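Local coordinates for protein spartin (PDB 4U7I) that acts as a lipophagy receptor and lipid-transfer protein in lipid droplet turnover, and binds the ESCRT-III protein IST1 through its MIT domain, at residues A[8-13]-A[73-78]; A[54-59]-A[67-72]. One frame throughout, in Å; residues are numbered along the deposited sequence.

The chain piece is the MIT domain, a bundle of helices 5-29, 33-51 and 63-90. Starting from the N terminus, segment 8-13 comes early on helix 5-29 and finds its partner, 73-78, only in the last helix, so interaction 1 closes a long loop that encloses the whole of helix 33-51. Interaction 2 closes a much shorter loop wholly within that one: residues 54-59, in the connection after helix 33-51, return to 67-72 near the start of helix 63-90. The two contacts therefore nest without crossing. Helix 63-90 serves both, and with centres about 10 Å apart they touch, for example where I10 CD1 lies 3.5 Å from Q72 NE2.

Interaction 1: A[8-13]-A[73-78]; sequences KIIREA and QKMKET
M75 reaches from helix 63-90 to I10 and A13 of helix 5-29, joining the first and third helices of the MIT three-helix bundle, which run in the same general direction here. The evidence for close packing is confined to this one side chain. Its CE methyl lies 3.9 Å from I10 CG2. The thioether sulfur, M75 SD, comes to 4.1 Å from A13 C, the carbonyl carbon. The A13 methyl faces the same sulfur less closely, with CB 4.4 Å from SD. Because the M75 chain is extended through chi2 and then turns at chi3 (-81°), CE is folded from the line toward A13 back to I10. On the other side, I10 CG2, anti to the backbone N, is the branch that meets the M75 methyl. Within these segments the backbones stay apart, the nearest CA pair, A13 and M75, being 8.9 Å apart, and the segments bury just 114 Å² in all. L47 and I51 of helix 33-51 also pack on M75, so it has neighbours on all three helices. In contrast, K76 is exposed, while K74 turns to the bound IST1 peptide, where its NZ forms a salt bridge with an acidic side chain of that peptide. Back in the buried layer, the same M75 CE comes within 3.9 Å of the I10 carbonyl oxygen O.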
ATOM      1  N   LYS A   8      -1.946 -10.364  12.761  1.00 40.44           N
ATOM      2  CA  LYS A   8      -3.254  -9.869  12.331  1.00 41.37           C
ATOM      3  C   LYS A   8      -3.192  -8.361  12.065  1.00 38.25           C
ATOM      4  O   LYS A   8      -3.834  -7.868  11.135  1.00 41.06           O
ATOM      5  CB  LYS A   8      -4.351 -10.214  13.346  1.00 50.89           C
ATOM      6  CG  LYS A   8      -3.998  -9.981  14.790  1.00 55.03           C
ATOM      7  CD  LYS A   8      -5.036 -10.602  15.719  1.00 54.07           C
ATOM      8  N   ILE A   9      -2.390  -7.632  12.838  1.00 38.22           N
ATOM      9  CA  ILE A   9      -2.174  -6.209  12.563  1.00 36.18           C
ATOM     10  C   ILE A   9      -1.609  -6.010  11.154  1.00 33.13           C
ATOM     11  O   ILE A   9      -2.064  -5.148  10.389  1.00 32.60           O
ATOM     12  CB  ILE A   9      -1.216  -5.566  13.587  1.00 36.56           C
ATOM     13  CG1 ILE A   9      -1.922  -5.376  14.925  1.00 36.80           C
ATOM     14  CG2 ILE A   9      -0.705  -4.222  13.071  1.00 36.30           C
ATOM     15  CD1 ILE A   9      -0.982  -5.021  16.051  1.00 48.66           C
ATOM     16  N   ILE A  10      -0.620  -6.817  10.805  1.00 31.42           N
ATOM     17  CA  ILE A  10      -0.042  -6.720   9.462  1.00 33.30           C
ATOM     18  C   ILE A  10      -1.102  -7.067   8.417  1.00 36.06           C
ATOM     19  O   ILE A  10      -1.269  -6.364   7.415  1.00 31.63           O
ATOM     20  CB  ILE A  10       1.185  -7.643   9.317  1.00 28.22           C
ATOM     21  CG1 ILE A  10       2.348  -7.084  10.130  1.00 26.42           C
ATOM     22  CG2 ILE A  10       1.605  -7.785   7.850  1.00 29.22           C
ATOM     23  CD1 ILE A  10       3.484  -8.112  10.384  1.00 24.93           C
ATOM     24  N   ARG A  11      -1.847  -8.135   8.666  1.00 29.24           N
ATOM     25  CA  ARG A  11      -2.847  -8.569   7.700  1.00 32.37           C
ATOM     26  C   ARG A  11      -3.944  -7.518   7.522  1.00 36.94           C
ATOM     27  O   ARG A  11      -4.374  -7.252   6.396  1.00 32.98           O
ATOM     28  CB  ARG A  11      -3.455  -9.905   8.124  1.00 37.44           C
ATOM     29  CG  ARG A  11      -4.259 -10.605   7.036  1.00 44.08           C
ATOM     30  CD  ARG A  11      -4.887 -11.886   7.578  1.00 48.24           C
ATOM     31  NE  ARG A  11      -3.904 -12.725   8.260  1.00 59.42           N
ATOM     32  N   GLU A  12      -4.386  -6.914   8.624  1.00 35.25           N
ATOM     33  CA  GLU A  12      -5.437  -5.893   8.553  1.00 31.66           C
ATOM     34  C   GLU A  12      -4.944  -4.689   7.770  1.00 31.35           C
ATOM     35  O   GLU A  12      -5.677  -4.124   6.965  1.00 33.86           O
ATOM     36  CB  GLU A  12      -5.898  -5.442   9.946  1.00 41.80           C
ATOM     37  CG  GLU A  12      -6.486  -6.522  10.856  1.00 66.13           C
ATOM     38  CD  GLU A  12      -7.272  -7.591  10.120  1.00 75.20           C
ATOM     39  OE1 GLU A  12      -8.292  -7.255   9.483  1.00 75.42           O
ATOM     40  OE2 GLU A  12      -6.872  -8.775  10.190  1.00 78.92           O
ATOM     41  N   ALA A  13      -3.694  -4.300   8.013  1.00 31.59           N
ATOM     42  CA  ALA A  13      -3.106  -3.153   7.338  1.00 28.33           C
ATOM     43  C   ALA A  13      -2.990  -3.401   5.845  1.00 30.17           C
ATOM     44  O   ALA A  13      -3.234  -2.513   5.036  1.00 25.59           O
ATOM     45  CB  ALA A  13      -1.729  -2.832   7.926  1.00 28.22           C
ATOM     46  N   GLN A  73       6.655  -6.812   2.422  1.00 25.08           N
ATOM     47  CA  GLN A  73       7.416  -6.562   1.197  1.00 24.65           C
ATOM     48  C   GLN A  73       6.546  -5.815   0.202  1.00 29.15           C
ATOM     49  O   GLN A  73       6.952  -4.787  -0.349  1.00 27.58           O
ATOM     50  CB  GLN A  73       7.912  -7.861   0.557  1.00 27.87           C
ATOM     51  CG  GLN A  73       8.669  -7.614  -0.739  1.00 29.75           C
ATOM     52  CD  GLN A  73       9.385  -8.832  -1.278  1.00 39.34           C
ATOM     53  OE1 GLN A  73       9.456  -9.881  -0.627  1.00 44.92           O
ATOM     54  NE2 GLN A  73       9.942  -8.694  -2.477  1.00 33.95           N
ATOM     55  N   LYS A  74       5.345  -6.340  -0.012  1.00 26.95           N
ATOM     56  CA  LYS A  74       4.411  -5.754  -0.968  1.00 29.03           C
ATOM     57  C   LYS A  74       4.036  -4.346  -0.546  1.00 28.46           C
ATOM     58  O   LYS A  74       3.940  -3.433  -1.373  1.00 29.26           O
ATOM     59  CB  LYS A  74       3.145  -6.605  -1.089  1.00 29.69           C
ATOM     60  CG  LYS A  74       3.351  -7.980  -1.700  1.00 36.40           C
ATOM     61  CD  LYS A  74       3.845  -7.880  -3.128  1.00 46.34           C
ATOM     62  CE  LYS A  74       3.836  -9.244  -3.796  1.00 53.67           C
ATOM     63  NZ  LYS A  74       4.539  -9.216  -5.104  1.00 59.85           N
ATOM     64  N   MET A  75       3.811  -4.170   0.750  1.00 24.77           N
ATOM     65  CA  MET A  75       3.402  -2.877   1.263  1.00 22.38           C
ATOM     66  C   MET A  75       4.503  -1.836   1.113  1.00 26.71           C
ATOM     67  O   MET A  75       4.217  -0.675   0.812  1.00 28.32           O
ATOM     68  CB  MET A  75       2.956  -3.011   2.723  1.00 24.52           C
ATOM     69  CG  MET A  75       1.599  -3.692   2.840  1.00 24.83           C
ATOM     70  SD  MET A  75       0.835  -3.526   4.461  1.00 30.35           S
ATOM     71  CE  MET A  75       1.705  -4.802   5.348  1.00 26.88           C
ATOM     72  N   LYS A  76       5.767  -2.228   1.294  1.00 24.77           N
ATOM     73  CA  LYS A  76       6.849  -1.257   1.150  1.00 24.38           C
ATOM     74  C   LYS A  76       6.960  -0.776  -0.291  1.00 27.44           C
ATOM     75  O   LYS A  76       7.203   0.400  -0.540  1.00 30.13           O
ATOM     76  CB  LYS A  76       8.188  -1.843   1.612  1.00 28.67           C
ATOM     77  CG  LYS A  76       8.305  -1.916   3.105  1.00 33.73           C
ATOM     78  CD  LYS A  76       9.655  -2.437   3.528  1.00 42.27           C
ATOM     79  CE  LYS A  76       9.787  -3.910   3.223  1.00 36.88           C
ATOM     80  NZ  LYS A  76      11.125  -4.402   3.662  1.00 33.21           N
ATOM     81  N   GLU A  77       6.762  -1.687  -1.233  1.00 27.50           N
ATOM     82  CA  GLU A  77       6.846  -1.341  -2.645  1.00 27.17           C
ATOM     83  C   GLU A  77       5.726  -0.372  -3.013  1.00 28.90           C
ATOM     84  O   GLU A  77       5.933   0.625  -3.705  1.00 30.75           O
ATOM     85  CB  GLU A  77       6.766  -2.598  -3.499  1.00 35.38           C
ATOM     86  CG  GLU A  77       6.760  -2.350  -4.985  1.00 44.70           C
ATOM     87  CD  GLU A  77       7.028  -3.617  -5.769  1.00 64.00           C
ATOM     88  OE1 GLU A  77       7.514  -4.594  -5.157  1.00 73.06           O
ATOM     89  OE2 GLU A  77       6.751  -3.640  -6.986  1.00 67.91           O
ATOM     90  N   THR A  78       4.527  -0.673  -2.542  1.00 33.39           N
ATOM     91  CA  THR A  78       3.385   0.162  -2.846  1.00 26.01           C
ATOM     92  C   THR A  78       3.489   1.504  -2.148  1.00 27.89           C
ATOM     93  O   THR A  78       3.127   2.535  -2.720  1.00 31.74           O
ATOM     94  CB  THR A  78       2.090  -0.560  -2.462  1.00 24.40           C
ATOM     95  OG1 THR A  78       1.870  -1.593  -3.420  1.00 30.10           O
ATOM     96  CG2 THR A  78       0.902   0.387  -2.461  1.00 27.49           C
TER

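Interaction 2: A[54-59]-A[67-72]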
ATOM      1  N   SER A  54       7.642  -5.315  13.756  1.00 33.02           N
ATOM      2  CA  SER A  54       8.853  -6.139  13.757  1.00 32.82           C
ATOM      3  C   SER A  54       8.493  -7.560  13.335  1.00 40.19           C
ATOM      4  O   SER A  54       7.548  -8.136  13.866  1.00 36.22           O
ATOM      5  CB  SER A  54       9.509  -6.128  15.146  1.00 35.14           C
ATOM      6  OG  SER A  54      10.650  -6.977  15.198  1.00 37.83           O
ATOM      7  N   SER A  55       9.220  -8.115  12.363  1.00 34.83           N
ATOM      8  CA  SER A  55       8.842  -9.418  11.814  1.00 30.32           C
ATOM      9  C   SER A  55      10.027 -10.329  11.477  1.00 31.75           C
ATOM     10  O   SER A  55       9.860 -11.322  10.773  1.00 36.17           O
ATOM     11  CB  SER A  55       7.973  -9.227  10.565  1.00 26.61           C
ATOM     12  OG  SER A  55       8.629  -8.421   9.594  1.00 29.12           O
ATOM     13  N   LYS A  56      11.211  -9.999  11.986  1.00 30.93           N
ATOM     14  CA  LYS A  56      12.401 -10.833  11.768  1.00 36.12           C
ATOM     15  C   LYS A  56      13.035 -11.385  13.047  1.00 48.94           C
ATOM     16  O   LYS A  56      14.190 -11.813  13.031  1.00 52.30           O
ATOM     17  CB  LYS A  56      13.460 -10.037  11.013  1.00 42.89           C
ATOM     18  CG  LYS A  56      13.176  -9.856   9.551  1.00 41.85           C
ATOM     19  CD  LYS A  56      14.355  -9.189   8.862  1.00 51.00           C
ATOM     20  CE  LYS A  56      14.808  -7.950   9.610  1.00 50.73           C
ATOM     21  NZ  LYS A  56      15.659  -7.076   8.764  1.00 49.75           N
ATOM     22  N   GLU A  57      12.300 -11.383  14.151  1.00 42.17           N
ATOM     23  CA  GLU A  57      12.869 -11.838  15.416  1.00 48.16           C
ATOM     24  C   GLU A  57      12.831 -13.366  15.549  1.00 50.27           C
ATOM     25  O   GLU A  57      12.267 -14.063  14.703  1.00 49.06           O
ATOM     26  CB  GLU A  57      12.147 -11.173  16.583  1.00 52.57           C
ATOM     27  CG  GLU A  57      12.209  -9.649  16.535  1.00 55.53           C
ATOM     28  CD  GLU A  57      11.352  -8.996  17.601  1.00 61.75           C
ATOM     29  OE1 GLU A  57      10.991  -9.692  18.573  1.00 66.45           O
ATOM     30  OE2 GLU A  57      11.033  -7.793  17.460  1.00 52.92           O
ATOM     31  N   SER A  58      13.438 -13.872  16.619  1.00 52.03           N
ATOM     32  CA  SER A  58      13.639 -15.306  16.802  1.00 47.88           C
ATOM     33  C   SER A  58      12.333 -16.096  16.823  1.00 51.49           C
ATOM     34  O   SER A  58      12.259 -17.191  16.268  1.00 59.31           O
ATOM     35  CB  SER A  58      14.423 -15.570  18.095  1.00 42.90           C
ATOM     36  N   GLU A  59      11.308 -15.545  17.462  1.00 54.12           N
ATOM     37  CA  GLU A  59      10.025 -16.232  17.556  1.00 56.16           C
ATOM     38  C   GLU A  59       9.221 -16.118  16.262  1.00 54.02           C
ATOM     39  O   GLU A  59       8.219 -16.810  16.088  1.00 53.93           O
ATOM     40  CB  GLU A  59       9.206 -15.682  18.726  1.00 58.69           C
ATOM     41  N   SER A  67       4.425 -15.389   5.614  1.00 29.74           N
ATOM     42  CA  SER A  67       3.380 -14.727   4.857  1.00 27.54           C
ATOM     43  C   SER A  67       3.297 -13.251   5.243  1.00 30.67           C
ATOM     44  O   SER A  67       3.084 -12.382   4.390  1.00 28.65           O
ATOM     45  CB  SER A  67       2.038 -15.423   5.091  1.00 33.35           C
ATOM     46  OG  SER A  67       1.012 -14.800   4.343  1.00 51.10           O
ATOM     47  N   ALA A  68       3.484 -12.965   6.526  1.00 29.69           N
ATOM     48  CA  ALA A  68       3.419 -11.588   7.012  1.00 27.02           C
ATOM     49  C   ALA A  68       4.575 -10.768   6.452  1.00 31.13           C
ATOM     50  O   ALA A  68       4.400  -9.624   6.029  1.00 27.44           O
ATOM     51  CB  ALA A  68       3.438 -11.561   8.534  1.00 30.80           C
ATOM     52  N   ARG A  69       5.764 -11.357   6.442  1.00 27.73           N
ATOM     53  CA  ARG A  69       6.906 -10.651   5.872  1.00 24.65           C
ATOM     54  C   ARG A  69       6.632 -10.330   4.411  1.00 27.54           C
ATOM     55  O   ARG A  69       6.927  -9.227   3.947  1.00 30.66           O
ATOM     56  CB  ARG A  69       8.194 -11.476   6.018  1.00 26.02           C
ATOM     57  CG  ARG A  69       8.729 -11.488   7.447  1.00 28.94           C
ATOM     58  CD  ARG A  69      10.085 -12.194   7.562  1.00 25.01           C
ATOM     59  NE  ARG A  69      10.012 -13.649   7.447  1.00 27.43           N
ATOM     60  CZ  ARG A  69       9.841 -14.468   8.481  1.00 30.85           C
ATOM     61  NH1 ARG A  69       9.735 -13.974   9.709  1.00 31.92           N
ATOM     62  NH2 ARG A  69       9.788 -15.783   8.295  1.00 30.51           N
ATOM     63  N   GLN A  70       6.056 -11.276   3.680  1.00 25.87           N
ATOM     64  CA  GLN A  70       5.829 -11.046   2.246  1.00 22.17           C
ATOM     65  C   GLN A  70       4.780  -9.956   2.048  1.00 30.42           C
ATOM     66  O   GLN A  70       4.849  -9.158   1.100  1.00 25.80           O
ATOM     67  CB  GLN A  70       5.423 -12.346   1.546  1.00 31.69           C
ATOM     68  CG  GLN A  70       6.544 -13.394   1.576  1.00 37.96           C
ATOM     69  CD  GLN A  70       6.387 -14.480   0.535  1.00 61.31           C
ATOM     70  OE1 GLN A  70       5.390 -14.527  -0.184  1.00 77.53           O
ATOM     71  NE2 GLN A  70       7.383 -15.360   0.443  1.00 66.06           N
ATOM     72  N   MET A  71       3.812  -9.905   2.949  1.00 25.03           N
ATOM     73  CA  MET A  71       2.849  -8.813   2.918  1.00 23.78           C
ATOM     74  C   MET A  71       3.549  -7.478   3.106  1.00 24.93           C
ATOM     75  O   MET A  71       3.224  -6.494   2.439  1.00 29.40           O
ATOM     76  CB  MET A  71       1.786  -8.998   3.996  1.00 27.03           C
ATOM     77  CG  MET A  71       0.779 -10.067   3.655  1.00 24.24           C
ATOM     78  SD  MET A  71      -0.550 -10.090   4.875  1.00 32.08           S
ATOM     79  CE  MET A  71      -1.614 -11.343   4.172  1.00 52.60           C
ATOM     80  N   GLN A  72       4.512  -7.440   4.024  1.00 25.53           N
ATOM     81  CA  GLN A  72       5.213  -6.194   4.282  1.00 25.52           C
ATOM     82  C   GLN A  72       6.093  -5.811   3.102  1.00 28.35           C
ATOM     83  O   GLN A  72       6.258  -4.623   2.816  1.00 28.04           O
ATOM     84  CB  GLN A  72       6.045  -6.300   5.550  1.00 24.72           C
ATOM     85  CG  GLN A  72       5.202  -6.389   6.817  1.00 26.05           C
ATOM     86  CD  GLN A  72       6.060  -6.654   8.034  1.00 27.23           C
ATOM     87  OE1 GLN A  72       6.907  -7.543   8.013  1.00 32.20           O
ATOM     88  NE2 GLN A  72       5.860  -5.877   9.092  1.00 26.57           N
TER
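The R69 guanidinium meets S55 edge-on: the S55 carbonyl oxygen lies only 2° out of its plane, whereas the Q72 amide offers S55 its carbonyl oxygen. No residue of the two segments is stacked on a guanidinium face. R69 NH1 donates to S55 O at 2.9 Å with an N-H...O angle of 160°, a nearly straight bond that approaches close to the line of the C=O bond. A bend at chi3 (-73°) turns the planar group back to that oxygen, while the aliphatic part of the same side chain runs close by, CD being 3.3 Å from S55 O. The second anchor is S55 OG, which donates to Q72 OE1; the modelled 2.5 Å is very short, so its exact length is doubtful. S55 CB lies 3.2 Å from the same Q72 OE1, and S55 OG is 3.7 Å from R69 CG, so S55 touches both, its carbonyl oxygen meeting R69 and its hydroxyl Q72. At the margin, K56 CG approaches R69 CD at 4.4 Å. Further bonds hold both flat groups: Q72 NE2 donates to I53 O and G50 O, and R69 NH1 also to H60 O. With its oxygen accepting and its nitrogen donating to two carbonyls, the Q72 amide should have a defined flip. The polar network thus ties the loop and the end of helix 33-51 (G50 carbonyl) to R69 and Q72 of helix 63-90.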